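Local coordinates for Spermidine/putrescine ABC transporter, periplasmic binding protein (Treponema pallidum, PDB 2V84), which probably binds polyamines such as spermidine and putrescine as the extracytoplasmic solute-binding component of an ABC transporter, at residues 98-103 / 268-273. Residues are numbered along the deposited sequence; the frame is centred on the assembly and turned at random.
Sequences LSKIPN and NRDLAH
K100 turns CG beside its own backbone N (chi1 -72°) and then runs fully extended, a shape that carries the chain past the H273 ring to D270, whose carboxylate is likewise swung to the side of its backbone N. There K100 NZ meets D270 OD1 at 2.8 Å, nearly along the C-O axis, in a hydrogen-bonded salt bridge. On the way K100 CD stands over one face of the imidazole without close contact, and it is K100 CB that touches, 3.9 Å from H273 CB. The side chains of I101 and H273 cross at about a right angle, and I101 CD1 comes to the ring obliquely, 3.8 Å from H273 CD2; I276 and N277, farther along helix 269-279, also pack on this isoleucine.

The imidazole is fixed at both nitrogens. H273 ND1 lies 2.6 Å from R269 O, an almost straight bond (169°) in the ring plane, although it reaches the carbonyl from above its plane; H273 N, the ordinary helical donor, approaches that oxygen from the opposite face. H273 NE2 is hydrogen-bonded to D97 N, just before 98-103. R269 lays its guanidinium against H273 CE1, 3.5 Å above the guanidinium plane, while reaching E94 and K95. The helix itself begins with N268 as N-cap, N268 OD1 accepting from L271 N at 3.0 Å.

The contact thus fastens the loop that follows strand 93-94 to the first turn of helix 269-279, in the lobe of the binding protein that holds the parallel sheet and away from the predicted spermidine site. Its chemistry is layered: an exposed ion pair lies outside a buried ring whose two nitrogens both have backbone partners. With NE2 meeting a backbone N-H, that nitrogen would act as acceptor and ND1 as donor, consistent with a neutral histidine.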
# COMPACT_ATOMS: atom_id res chain seq x y z
N LEU A 98 20.15 -13.78 1.43
CA LEU A 98 19.36 -14.09 0.25
C LEU A 98 19.60 -15.50 -0.27
O LEU A 98 18.81 -16.00 -1.09
CB LEU A 98 19.57 -13.05 -0.86
CG LEU A 98 19.13 -11.61 -0.60
CD1 LEU A 98 19.52 -10.76 -1.82
CD2 LEU A 98 17.65 -11.49 -0.26
N SER A 99 20.66 -16.15 0.21
CA SER A 99 20.95 -17.52 -0.23
C SER A 99 19.86 -18.44 0.34
O SER A 99 19.63 -19.52 -0.19
CB SER A 99 22.36 -17.99 0.19
OG SER A 99 22.44 -18.17 1.59
N LYS A 100 19.17 -17.98 1.37
CA LYS A 100 18.10 -18.79 1.97
C LYS A 100 16.73 -18.45 1.37
O LYS A 100 15.69 -18.96 1.79
CB LYS A 100 18.08 -18.61 3.48
CG LYS A 100 19.26 -19.29 4.18
CD LYS A 100 19.14 -19.16 5.69
CE LYS A 100 20.17 -20.06 6.36
NZ LYS A 100 20.20 -19.86 7.84
N ILE A 101 16.75 -17.57 0.37
CA ILE A 101 15.53 -17.15 -0.31
C ILE A 101 15.73 -17.22 -1.82
O ILE A 101 15.64 -16.21 -2.50
CB ILE A 101 15.09 -15.72 0.08
CG1 ILE A 101 15.12 -15.54 1.60
CG2 ILE A 101 13.68 -15.45 -0.46
CD1 ILE A 101 14.95 -14.08 2.02
N PRO A 102 15.98 -18.42 -2.36
CA PRO A 102 16.25 -18.54 -3.80
C PRO A 102 15.12 -17.98 -4.68
O PRO A 102 15.39 -17.55 -5.81
CB PRO A 102 16.43 -20.04 -4.00
CG PRO A 102 15.74 -20.67 -2.84
CD PRO A 102 16.05 -19.74 -1.71
N ASN A 103 13.89 -17.98 -4.17
CA ASN A 103 12.71 -17.50 -4.92
C ASN A 103 12.68 -15.97 -5.12
O ASN A 103 11.81 -15.43 -5.81
CB ASN A 103 11.41 -17.97 -4.26
CG ASN A 103 11.24 -19.47 -4.35
OD1 ASN A 103 11.73 -20.09 -5.27
ND2 ASN A 103 10.55 -20.06 -3.36
N ASN A 268 14.04 -16.28 15.42
CA ASN A 268 13.98 -17.34 14.42
C ASN A 268 14.23 -16.85 13.00
O ASN A 268 13.29 -16.78 12.20
CB ASN A 268 12.63 -18.06 14.48
CG ASN A 268 12.73 -19.53 14.08
OD1 ASN A 268 13.48 -19.90 13.16
ND2 ASN A 268 11.98 -20.37 14.79
N ARG A 269 15.47 -16.52 12.68
CA ARG A 269 15.81 -16.05 11.34
C ARG A 269 15.59 -17.13 10.29
O ARG A 269 15.19 -16.85 9.17
CB ARG A 269 17.25 -15.51 11.28
CG ARG A 269 17.46 -14.16 11.97
CD ARG A 269 18.93 -13.76 12.02
NE ARG A 269 19.56 -13.81 10.70
CZ ARG A 269 19.51 -12.83 9.79
NH1 ARG A 269 18.87 -11.70 10.04
NH2 ARG A 269 20.11 -12.98 8.61
N ASP A 270 15.84 -18.39 10.66
CA ASP A 270 15.65 -19.51 9.73
C ASP A 270 14.20 -19.64 9.24
O ASP A 270 13.96 -19.84 8.05
CB ASP A 270 16.11 -20.81 10.39
CG ASP A 270 17.59 -20.80 10.73
OD1 ASP A 270 18.40 -20.29 9.92
OD2 ASP A 270 17.94 -21.31 11.82
N LEU A 271 13.24 -19.52 10.15
CA LEU A 271 11.84 -19.54 9.72
C LEU A 271 11.43 -18.25 9.03
O LEU A 271 10.55 -18.26 8.17
CB LEU A 271 10.89 -19.85 10.88
CG LEU A 271 10.58 -21.32 11.11
CD1 LEU A 271 9.56 -21.42 12.22
CD2 LEU A 271 10.07 -21.99 9.85
N ALA A 272 12.04 -17.12 9.40
CA ALA A 272 11.74 -15.86 8.72
C ALA A 272 12.11 -15.94 7.24
O ALA A 272 11.32 -15.56 6.38
CB ALA A 272 12.45 -14.71 9.38
N HIS A 273 13.29 -16.46 6.94
CA HIS A 273 13.71 -16.58 5.54
C HIS A 273 12.84 -17.60 4.81
O HIS A 273 12.51 -17.42 3.64
CB HIS A 273 15.18 -17.03 5.48
CG HIS A 273 16.17 -15.98 5.86
ND1 HIS A 273 16.50 -15.71 7.17
CD2 HIS A 273 16.89 -15.12 5.10
CE1 HIS A 273 17.41 -14.75 7.20
NE2 HIS A 273 17.66 -14.37 5.97